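Local coordinates for fructose-bisphosphate aldolase class I (Thermoproteus tenax, PDB 1W8S), which is a class I aldolase of the DeoC/LacD family whose chain folds as a beta/alpha (TIM) barrel and associates with further copies of itself, at residues I19-D24 and N233-R238; D56-Q61 and V73-K78; V142-P147 and A175-Y180. The protein carries 2 engineered substitutions. One frame throughout, in Å; residues are numbered along the deposited sequence.

Contact 1. Residues I19-D24 and N233-R238; sequences IILAYD and NVWQRR. With FBP (1,6-di-O-phosphono-beta-D-fructofuranose), chain O.
L21 reaches V234 and W235 with a single methyl. Its CG lies anti to the backbone N (chi1 -167°), which swings CD1 to 4.0 Å from V234 CB and equally near W235 CD1, at the rim of the indole. Leucine suits the place because its branch spans the gap from the strand to the turn of helix 232-235 without bringing a polar atom into this buried space, and compact V234 meets it at a slant. Next to L21, Y23 presents an edge to a face of the indole: its CD1 stands 3.8 Å above the W235 plane, toward the rim, and the T-shaped pair has ring centroids 5.6 Å apart. I46 of helix 43-53 packs against L21, Y23 and W235 alike. The one polar atom of the indole is spent on the strand. W235 NE1 donates to A22 O at 3.0 Å, almost straight (175°), with the oxygen in the ring plane, so the bond fixes the ring's rotation while Y23 covers a face; tryptophan here combines a greasy plate with a donor. The Y23 hydroxyl is hydrogen-bonded to S40 O and to R166 of a second subunit. Small A22 leaves room for FBP, its CB 3.7 Å from FBP O3. At the polar edge the D24 carboxylate takes two ligand hydroxyls, OD1 from FBP O3 at 2.7 Å and OD2 from FBP O4 at 3.0 Å. The chain thus passes from the strand into the ligand pocket at the C-terminal mouth of a TIM barrel, the usual place for the active site in this fold.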
loop_
_atom_site.group_PDB
_atom_site.type_symbol
_atom_site.label_atom_id
_atom_site.label_comp_id
_atom_site.label_asym_id
_atom_site.label_seq_id
_atom_site.Cartn_x
_atom_site.Cartn_y
_atom_site.Cartn_z
ATOM N N ILE E 19 29.303 24.944 -4.528
ATOM C CA ILE E 19 29.412 23.979 -5.605
ATOM C C ILE E 19 29.392 22.607 -4.963
ATOM O O ILE E 19 30.215 22.313 -4.113
ATOM C CB ILE E 19 30.706 24.126 -6.421
ATOM C CG1 ILE E 19 30.842 25.531 -7.001
ATOM C CG2 ILE E 19 30.714 23.081 -7.531
ATOM C CD1 ILE E 19 32.102 25.753 -7.790
ATOM N N ILE E 20 28.456 21.783 -5.406
ATOM C CA ILE E 20 28.302 20.422 -4.910
ATOM C C ILE E 20 28.572 19.503 -6.067
ATOM O O ILE E 20 28.025 19.708 -7.128
ATOM C CB ILE E 20 26.864 20.196 -4.415
ATOM C CG1 ILE E 20 26.517 21.143 -3.271
ATOM C CG2 ILE E 20 26.698 18.772 -3.958
ATOM C CD1 ILE E 20 27.406 21.011 -2.135
ATOM N N LEU E 21 29.436 18.522 -5.868
ATOM C CA LEU E 21 29.747 17.554 -6.910
ATOM C C LEU E 21 28.782 16.360 -6.815
ATOM O O LEU E 21 28.828 15.563 -5.877
ATOM C CB LEU E 21 31.194 17.089 -6.817
ATOM C CG LEU E 21 31.726 16.322 -8.027
ATOM C CD1 LEU E 21 31.639 17.163 -9.299
ATOM C CD2 LEU E 21 33.151 15.876 -7.788
ATOM N N ALA E 22 27.906 16.262 -7.804
ATOM C CA ALA E 22 26.817 15.301 -7.805
ATOM C C ALA E 22 27.317 13.995 -8.402
ATOM O O ALA E 22 27.922 13.992 -9.454
ATOM C CB ALA E 22 25.671 15.844 -8.630
ATOM N N TYR E 23 27.035 12.888 -7.741
ATOM C CA TYR E 23 27.506 11.602 -8.166
ATOM C C TYR E 23 26.522 10.478 -7.835
ATOM O O TYR E 23 26.938 9.386 -7.447
ATOM C CB TYR E 23 28.840 11.320 -7.534
ATOM C CG TYR E 23 29.589 10.165 -8.107
ATOM C CD1 TYR E 23 29.958 10.164 -9.446
ATOM C CD2 TYR E 23 29.998 9.101 -7.310
ATOM C CE1 TYR E 23 30.716 9.124 -9.991
ATOM C CE2 TYR E 23 30.771 8.049 -7.838
ATOM C CZ TYR E 23 31.109 8.068 -9.184
ATOM O OH TYR E 23 31.854 7.070 -9.731
ATOM N N ASP E 24 25.228 10.752 -8.003
ATOM C CA ASP E 24 24.204 9.696 -7.949
ATOM C C ASP E 24 23.942 9.056 -9.297
ATOM O O ASP E 24 23.059 8.210 -9.418
ATOM C CB ASP E 24 22.868 10.181 -7.330
ATOM C CG ASP E 24 22.300 11.423 -8.019
ATOM O OD1 ASP E 24 23.101 12.230 -8.567
ATOM O OD2 ASP E 24 21.079 11.698 -8.032
ATOM N N ASN E 233 29.046 17.860 -16.230
ATOM C CA ASN E 233 29.844 18.972 -16.780
ATOM C C ASN E 233 31.193 19.167 -16.080
ATOM O O ASN E 233 32.022 19.937 -16.555
ATOM C CB ASN E 233 29.051 20.274 -16.781
ATOM C CG ASN E 233 28.218 20.426 -18.010
ATOM O OD1 ASN E 233 28.755 20.637 -19.110
ATOM N ND2 ASN E 233 26.912 20.236 -17.870
ATOM N N VAL E 234 31.412 18.475 -14.967
ATOM C CA VAL E 234 32.741 18.324 -14.402
ATOM C C VAL E 234 33.337 16.945 -14.754
ATOM O O VAL E 234 34.308 16.877 -15.480
ATOM C CB VAL E 234 32.761 18.605 -12.874
ATOM C CG1 VAL E 234 34.125 18.293 -12.261
ATOM C CG2 VAL E 234 32.427 20.078 -12.624
ATOM N N TRP E 235 32.772 15.848 -14.254
ATOM C CA TRP E 235 33.492 14.562 -14.358
ATOM C C TRP E 235 33.359 13.796 -15.663
ATOM O O TRP E 235 34.081 12.815 -15.856
ATOM C CB TRP E 235 33.261 13.652 -13.149
ATOM C CG TRP E 235 31.869 13.442 -12.769
ATOM C CD1 TRP E 235 31.243 13.911 -11.657
ATOM C CD2 TRP E 235 30.906 12.665 -13.472
ATOM N NE1 TRP E 235 29.934 13.483 -11.631
ATOM C CE2 TRP E 235 29.706 12.709 -12.733
ATOM C CE3 TRP E 235 30.921 11.942 -14.668
ATOM C CZ2 TRP E 235 28.550 12.088 -13.158
ATOM C CZ3 TRP E 235 29.765 11.290 -15.058
ATOM C CH2 TRP E 235 28.609 11.386 -14.327
ATOM N N GLN E 236 32.492 14.234 -16.576
ATOM C CA GLN E 236 32.535 13.686 -17.945
ATOM C C GLN E 236 33.613 14.347 -18.812
ATOM O O GLN E 236 33.772 13.961 -19.972
ATOM C CB GLN E 236 31.193 13.806 -18.681
ATOM C CG GLN E 236 30.181 12.743 -18.330
ATOM C CD GLN E 236 29.023 12.657 -19.341
ATOM O OE1 GLN E 236 28.421 13.670 -19.709
ATOM N NE2 GLN E 236 28.707 11.440 -19.761
ATOM N N ARG E 237 34.320 15.348 -18.272
ATOM C CA ARG E 237 35.434 15.991 -18.978
ATOM C C ARG E 237 36.772 15.363 -18.617
ATOM O O ARG E 237 37.041 15.100 -17.460
ATOM C CB ARG E 237 35.476 17.480 -18.667
ATOM C CG ARG E 237 34.185 18.160 -18.987
ATOM C CD ARG E 237 34.192 19.649 -18.747
ATOM N NE ARG E 237 32.909 20.258 -19.126
ATOM C CZ ARG E 237 32.502 20.405 -20.374
ATOM N NH1 ARG E 237 33.268 20.011 -21.374
ATOM N NH2 ARG E 237 31.313 20.953 -20.631
ATOM N N ARG E 238 37.615 15.132 -19.619
ATOM C CA ARG E 238 38.960 14.613 -19.373
ATOM C C ARG E 238 39.831 15.660 -18.673
ATOM O O ARG E 238 40.772 15.299 -17.961
ATOM C CB ARG E 238 39.614 14.152 -20.673
ATOM C CG ARG E 238 39.123 12.778 -21.155
ATOM C CD ARG E 238 39.344 12.563 -22.661
ATOM N NE ARG E 238 38.760 13.678 -23.420
ATOM C CZ ARG E 238 39.218 14.174 -24.575
ATOM N NH1 ARG E 238 40.289 13.650 -25.185
ATOM N NH2 ARG E 238 38.576 15.206 -25.130
HETATM P P1 FBP O . 24.334 16.736 -13.528
HETATM O O1P FBP O . 25.154 15.689 -14.175
HETATM O O2P FBP O . 25.041 18.112 -13.339
HETATM O O3P FBP O . 23.015 17.018 -14.255
HETATM O O1 FBP O . 23.998 16.197 -12.066
HETATM C C1 FBP O . 23.121 16.901 -11.214
HETATM C C2 FBP O . 21.828 16.089 -11.045
HETATM O O2 FBP O . 20.884 16.829 -10.238
HETATM C C3 FBP O . 22.039 14.700 -10.426
HETATM O O3 FBP O . 22.208 14.692 -9.018
HETATM C C4 FBP O . 20.767 13.989 -10.887
HETATM O O4 FBP O . 20.846 12.575 -10.925
HETATM C C5 FBP O . 20.613 14.536 -12.299
HETATM O O5 FBP O . 21.189 15.854 -12.300
HETATM C C6 FBP O . 19.144 14.566 -12.704
HETATM O O6 FBP O . 19.032 15.173 -13.980
HETATM P P2 FBP O . 18.310 14.406 -15.209
HETATM O O4P FBP O . 19.076 14.782 -16.455
HETATM O O5P FBP O . 18.263 12.904 -14.922
HETATM O O6P FBP O . 16.903 14.983 -15.449
#

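Contact 2. Residues D56-Q61 and V73-K78; sequences DGVVFQ and VPLILK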
loop_
_atom_site.group_PDB
_atom_site.type_symbol
_atom_site.label_atom_id
_atom_site.label_comp_id
_atom_site.label_asym_id
_atom_site.label_seq_id
_atom_site.Cartn_x
_atom_site.Cartn_y
_atom_site.Cartn_z
ATOM N N ASP E 56 32.332 22.169 -2.105
ATOM C CA ASP E 56 31.723 22.170 -0.772
ATOM C C ASP E 56 31.181 20.840 -0.308
ATOM O O ASP E 56 30.955 20.645 0.882
ATOM C CB ASP E 56 30.567 23.162 -0.731
ATOM C CG ASP E 56 31.027 24.558 -1.014
ATOM O OD1 ASP E 56 31.686 25.160 -0.114
ATOM O OD2 ASP E 56 30.809 25.105 -2.126
ATOM N N GLY E 57 30.941 19.943 -1.253
ATOM C CA GLY E 57 30.292 18.682 -0.942
ATOM C C GLY E 57 30.213 17.748 -2.123
ATOM O O GLY E 57 30.517 18.131 -3.267
ATOM N N VAL E 58 29.805 16.520 -1.820
ATOM C CA VAL E 58 29.489 15.496 -2.801
ATOM C C VAL E 58 28.097 14.926 -2.486
ATOM O O VAL E 58 27.672 14.940 -1.326
ATOM C CB VAL E 58 30.536 14.360 -2.767
ATOM C CG1 VAL E 58 31.860 14.832 -3.270
ATOM C CG2 VAL E 58 30.695 13.799 -1.335
ATOM N N VAL E 59 27.390 14.449 -3.510
ATOM C CA VAL E 59 26.114 13.764 -3.344
ATOM C C VAL E 59 26.348 12.288 -3.715
ATOM O O VAL E 59 26.728 12.002 -4.852
ATOM C CB VAL E 59 25.051 14.349 -4.280
ATOM C CG1 VAL E 59 23.719 13.661 -4.100
ATOM C CG2 VAL E 59 24.896 15.845 -4.055
ATOM N N PHE E 60 26.160 11.376 -2.761
ATOM C CA PHE E 60 26.319 9.931 -2.985
ATOM C C PHE E 60 25.011 9.207 -2.593
ATOM O O PHE E 60 24.332 9.629 -1.666
ATOM C CB PHE E 60 27.392 9.323 -2.075
ATOM C CG PHE E 60 28.841 9.652 -2.422
ATOM C CD1 PHE E 60 29.221 10.252 -3.622
ATOM C CD2 PHE E 60 29.842 9.279 -1.526
ATOM C CE1 PHE E 60 30.541 10.512 -3.881
ATOM C CE2 PHE E 60 31.168 9.518 -1.785
ATOM C CZ PHE E 60 31.525 10.140 -2.967
ATOM N N GLN E 61 24.723 8.099 -3.273
ATOM C CA GLN E 61 23.756 7.096 -2.776
ATOM C C GLN E 61 24.413 6.321 -1.646
ATOM O O GLN E 61 25.634 6.321 -1.487
ATOM C CB GLN E 61 23.345 6.117 -3.877
ATOM C CG GLN E 61 22.793 6.723 -5.139
ATOM C CD GLN E 61 21.349 7.109 -5.032
ATOM O OE1 GLN E 61 20.609 6.622 -4.150
ATOM N NE2 GLN E 61 20.920 7.965 -5.949
ATOM N N VAL E 73 35.211 15.548 2.450
ATOM C CA VAL E 73 34.385 16.625 1.918
ATOM C C VAL E 73 32.978 16.360 2.475
ATOM O O VAL E 73 32.565 15.215 2.517
ATOM C CB VAL E 73 34.354 16.521 0.375
ATOM C CG1 VAL E 73 33.433 17.523 -0.223
ATOM C CG2 VAL E 73 35.745 16.767 -0.176
ATOM N N PRO E 74 32.237 17.365 2.892
ATOM C CA PRO E 74 30.866 17.121 3.369
ATOM C C PRO E 74 29.990 16.308 2.402
ATOM O O PRO E 74 30.061 16.447 1.184
ATOM C CB PRO E 74 30.301 18.520 3.554
ATOM C CG PRO E 74 31.491 19.407 3.766
ATOM C CD PRO E 74 32.620 18.786 3.005
ATOM N N LEU E 75 29.160 15.450 2.969
ATOM C CA LEU E 75 28.375 14.494 2.201
ATOM C C LEU E 75 26.883 14.824 2.300
ATOM O O LEU E 75 26.383 15.039 3.385
ATOM C CB LEU E 75 28.623 13.099 2.750
ATOM C CG LEU E 75 27.654 11.996 2.344
ATOM C CD1 LEU E 75 27.758 11.710 0.871
ATOM C CD2 LEU E 75 27.934 10.749 3.168
ATOM N N ILE E 76 26.217 14.847 1.143
ATOM C CA ILE E 76 24.780 14.859 1.022
ATOM C C ILE E 76 24.416 13.453 0.574
ATOM O O ILE E 76 24.840 13.004 -0.497
ATOM C CB ILE E 76 24.326 15.887 0.008
ATOM C CG1 ILE E 76 24.850 17.269 0.401
ATOM C CG2 ILE E 76 22.798 15.895 -0.106
ATOM C CD1 ILE E 76 24.433 18.394 -0.550
ATOM N N LEU E 77 23.700 12.733 1.430
ATOM C CA LEU E 77 23.230 11.374 1.132
ATOM C C LEU E 77 21.895 11.457 0.395
ATOM O O LEU E 77 20.873 11.925 0.926
ATOM C CB LEU E 77 23.127 10.570 2.404
ATOM C CG LEU E 77 23.102 9.055 2.410
ATOM C CD1 LEU E 77 22.212 8.489 1.362
ATOM C CD2 LEU E 77 24.501 8.553 2.209
ATOM N N LYS E 78 21.943 11.088 -0.883
ATOM C CA LYS E 78 20.791 11.017 -1.760
ATOM C C LYS E 78 19.990 9.773 -1.397
ATOM O O LYS E 78 20.474 8.653 -1.587
ATOM C CB LYS E 78 21.289 10.882 -3.203
ATOM C CG LYS E 78 20.203 10.751 -4.262
ATOM C CD LYS E 78 19.194 11.808 -4.110
ATOM C CE LYS E 78 18.221 11.870 -5.300
ATOM N NZ LYS E 78 17.969 10.598 -5.935
#
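Strand 57-60, helix 62-68 and strand 75-81 form a beta-alpha-beta unit of the barrel, and its two strands meet here in parallel, V58 beside L75, V59 beside I76 and F60 beside L77. The axes of 57-60 and 75-78 approach to 4.8 Å at 18°. Four backbone bonds zip them together: V58 N gives to P74 O, and V58 O receives I76 N at 2.9 Å; F60 N gives to I76 O, and F60 O receives K78 N. At the start, V73 CG1 lies 3.4 Å from G57 CA; glycine suits this place because a CB would come within 3.2 Å of P74 O. On one face V59 CG2 lies 4.1 Å from I76 CB, while V59 CG1, anti to its own N (chi1 -179°), touches K78 CB at 3.8 Å; beta-branched V59 and I76 suit this face, since such residues favour the extended backbone. K78 adds aliphatic length to it, and its NZ is hydrogen-bonded to N80 O. On the other face L75 CD1 meets F60 CB at 3.8 Å, the two side chains crossing at about a right angle, and V58 CG2 sits over one face of the F60 ring, near its rim. Helix 43-53 covers the V58 and F60 part of that face, A50 against V58 and L47 against F60. V59 and I76 instead look into the barrel, where I20 touches both and F12 of helix 4-12 reaches I76, while strands 18-22 and 108-113 flank the pair as parallel neighbours.

Contact 3. Residues V142-P147 and A175-Y180; sequences VVESFP and AMKIKY. Engineered in segment 142-147: E144 (natural residue Trp), F146 (natural residue Tyr). With FBP (1,6-di-O-phosphono-beta-D-fructofuranose), chain O.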
loop_
_atom_site.group_PDB
_atom_site.type_symbol
_atom_site.label_atom_id
_atom_site.label_comp_id
_atom_site.label_asym_id
_atom_site.label_seq_id
_atom_site.Cartn_x
_atom_site.Cartn_y
_atom_site.Cartn_z
ATOM N N VAL E 142 17.668 18.584 1.396
ATOM C CA VAL E 142 17.753 19.161 0.053
ATOM C C VAL E 142 16.727 18.441 -0.798
ATOM O O VAL E 142 16.824 17.210 -0.976
ATOM C CB VAL E 142 19.159 18.997 -0.581
ATOM C CG1 VAL E 142 19.229 19.783 -1.948
ATOM C CG2 VAL E 142 20.235 19.405 0.375
ATOM N N VAL E 143 15.725 19.174 -1.276
ATOM C CA VAL E 143 14.725 18.597 -2.144
ATOM C C VAL E 143 15.154 18.928 -3.563
ATOM O O VAL E 143 15.351 20.106 -3.913
ATOM C CB VAL E 143 13.341 19.160 -1.896
ATOM C CG1 VAL E 143 12.311 18.692 -2.984
ATOM C CG2 VAL E 143 12.877 18.847 -0.462
ATOM N N GLU E 144 15.265 17.877 -4.354
ATOM C CA GLU E 144 15.603 17.923 -5.775
ATOM C C GLU E 144 14.265 17.856 -6.497
ATOM O O GLU E 144 13.625 16.821 -6.522
ATOM C CB GLU E 144 16.556 16.745 -6.083
ATOM C CG GLU E 144 17.531 16.536 -4.906
ATOM C CD GLU E 144 18.467 15.326 -4.986
ATOM O OE1 GLU E 144 19.719 15.488 -4.770
ATOM O OE2 GLU E 144 17.935 14.194 -5.177
ATOM N N SER E 145 13.808 19.001 -6.997
ATOM C CA SER E 145 12.444 19.155 -7.489
ATOM C C SER E 145 12.457 19.240 -9.000
ATOM O O SER E 145 12.862 20.288 -9.575
ATOM C CB SER E 145 11.845 20.430 -6.907
ATOM O OG SER E 145 10.440 20.514 -7.154
ATOM N N PHE E 146 12.008 18.158 -9.628
ATOM C CA PHE E 146 12.074 17.962 -11.087
ATOM C C PHE E 146 10.731 17.513 -11.597
ATOM O O PHE E 146 10.493 16.305 -11.756
ATOM C CB PHE E 146 13.088 16.880 -11.455
ATOM C CG PHE E 146 14.508 17.194 -11.082
ATOM C CD1 PHE E 146 15.085 18.417 -11.392
ATOM C CD2 PHE E 146 15.280 16.244 -10.419
ATOM C CE1 PHE E 146 16.403 18.694 -11.068
ATOM C CE2 PHE E 146 16.588 16.511 -10.075
ATOM C CZ PHE E 146 17.163 17.757 -10.407
ATOM N N PRO E 147 9.832 18.458 -11.859
ATOM C CA PRO E 147 8.535 18.119 -12.449
ATOM C C PRO E 147 8.688 17.303 -13.692
ATOM O O PRO E 147 9.518 17.595 -14.547
ATOM C CB PRO E 147 7.904 19.501 -12.749
ATOM C CG PRO E 147 8.527 20.413 -11.735
ATOM C CD PRO E 147 9.919 19.896 -11.543
ATOM N N ALA E 175 17.152 23.374 1.536
ATOM C CA ALA E 175 17.776 23.854 0.309
ATOM C C ALA E 175 17.129 23.084 -0.827
ATOM O O ALA E 175 16.492 22.027 -0.606
ATOM C CB ALA E 175 19.285 23.577 0.338
ATOM N N MET E 176 17.338 23.529 -2.057
ATOM C CA MET E 176 16.741 22.816 -3.182
ATOM C C MET E 176 17.651 22.803 -4.401
ATOM O O MET E 176 18.530 23.664 -4.552
ATOM C CB MET E 176 15.376 23.421 -3.550
ATOM C CG MET E 176 15.443 24.809 -4.207
ATOM S SD MET E 176 13.791 25.494 -4.582
ATOM C CE MET E 176 13.325 26.001 -2.943
ATOM N N LYS E 177 17.391 21.841 -5.275
ATOM C CA LYS E 177 18.058 21.697 -6.546
ATOM C C LYS E 177 17.000 21.694 -7.620
ATOM O O LYS E 177 16.025 20.958 -7.522
ATOM C CB LYS E 177 18.838 20.393 -6.577
ATOM C CG LYS E 177 19.404 20.026 -7.928
ATOM C CD LYS E 177 20.529 18.942 -7.827
ATOM C CE LYS E 177 20.027 17.587 -7.331
ATOM N NZ LYS E 177 20.896 16.430 -7.719
ATOM N N ILE E 178 17.143 22.559 -8.613
ATOM C CA ILE E 178 16.188 22.665 -9.715
ATOM C C ILE E 178 16.942 22.891 -11.027
ATOM O O ILE E 178 18.115 23.255 -11.008
ATOM C CB ILE E 178 15.167 23.812 -9.492
ATOM C CG1 ILE E 178 15.868 25.175 -9.488
ATOM C CG2 ILE E 178 14.359 23.585 -8.212
ATOM C CD1 ILE E 178 14.938 26.325 -9.321
ATOM N N LYS E 179 16.254 22.689 -12.146
ATOM C CA LYS E 179 16.832 22.875 -13.480
ATOM C C LYS E 179 16.877 24.350 -13.861
ATOM O O LYS E 179 16.027 25.140 -13.477
ATOM C CB LYS E 179 16.006 22.082 -14.530
ATOM C CG LYS E 179 16.113 20.543 -14.305
ATOM C CD LYS E 179 15.611 19.693 -15.483
ATOM C CE LYS E 179 16.126 18.253 -15.329
ATOM N NZ LYS E 179 15.712 17.300 -16.421
ATOM N N TYR E 180 17.877 24.704 -14.649
ATOM C CA TYR E 180 18.023 26.041 -15.173
ATOM C C TYR E 180 17.048 26.270 -16.332
ATOM O O TYR E 180 16.833 25.372 -17.156
ATOM C CB TYR E 180 19.479 26.220 -15.659
ATOM C CG TYR E 180 19.853 27.624 -16.049
ATOM C CD1 TYR E 180 19.488 28.713 -15.264
ATOM C CD2 TYR E 180 20.609 27.871 -17.193
ATOM C CE1 TYR E 180 19.824 30.006 -15.614
ATOM C CE2 TYR E 180 20.954 29.183 -17.553
ATOM C CZ TYR E 180 20.553 30.243 -16.754
ATOM O OH TYR E 180 20.884 31.547 -17.089
HETATM P P1 FBP O . 24.334 16.736 -13.528
HETATM O O1P FBP O . 25.154 15.689 -14.175
HETATM O O2P FBP O . 25.041 18.112 -13.339
HETATM O O3P FBP O . 23.015 17.018 -14.255
HETATM O O1 FBP O . 23.998 16.197 -12.066
HETATM C C1 FBP O . 23.121 16.901 -11.214
HETATM C C2 FBP O . 21.828 16.089 -11.045
HETATM O O2 FBP O . 20.884 16.829 -10.238
HETATM C C3 FBP O . 22.039 14.700 -10.426
HETATM O O3 FBP O . 22.208 14.692 -9.018
HETATM C C4 FBP O . 20.767 13.989 -10.887
HETATM O O4 FBP O . 20.846 12.575 -10.925
HETATM C C5 FBP O . 20.613 14.536 -12.299
HETATM O O5 FBP O . 21.189 15.854 -12.300
HETATM C C6 FBP O . 19.144 14.566 -12.704
HETATM O O6 FBP O . 19.032 15.173 -13.980
HETATM P P2 FBP O . 18.310 14.406 -15.209
HETATM O O4P FBP O . 19.076 14.782 -16.455
HETATM O O5P FBP O . 18.263 12.904 -14.922
HETATM O O6P FBP O . 16.903 14.983 -15.449
HETATM O O HOH W 1 19.538 13.861 -7.682
HETATM O O HOH W 2 13.487 21.862 -11.842
#
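K177 NZ is gripped from several directions. It donates to FBP O2 at 2.6 Å and to a water at 2.9 Å, and forms a salt bridge with OE1 of the engineered E144, in which the hydrogen bond is weak at 3.3 Å. The same water weakly bridges to E144 OE2 and reaches FBP O3; T112 OG1 also bonds that OE2. The lysine chain, bent at chi3 (66°), crosses the glutamate obliquely, its CE lying along the E144 CG and CD. Both side chains rise from the same face of parallel strands 141-145 and 175-179, which helix 158-171 connects as a beta-alpha-beta unit of the TIM barrel. V143 N gives to A175 O, K177 N to V143 O and S145 N to K177 O, each at 3.0 Å. At the start, V142 CG2 packs on A175 CB. Past the last direct bond a second water takes over, donating to S145 O at 2.8 Å and accepting from K179 N. The engineered F146 lays its ring between the two lysines: CE1 lies 3.7 Å from K179 CG and CZ 4.0 Å from K177 CG, each at an oblique angle. Any cation-pi attraction from K179 NZ is long and at most weak. The extended K179 chain runs over that side of the ring and brings NZ to FBP O6P, 2.8 Å away, where its length and charge suit a phosphate; E155 OE1 forms a salt bridge with the same NZ.

In the fold
All three contacts reach one barrel sheet. Contact 1 joins the strand near the N-terminus to the helical turn after the last strand, so it closes a long loop of chain in which contacts 2 and 3 follow in series. Contacts 1 and 2 have centres about 12 Å apart and touch, since strands 18-22 and 57-60 are neighbours: I20 packs on V59, and L21 N lies 2.8 Å from G57 O. Contact 3 lies farther round, with its centre about 17 Å from that of contact 1 and 15 Å from that of contact 2. FBP touches both contacts 1 and 3, whose strands and the loops that follow them bring sequence-distant residues to one pocket.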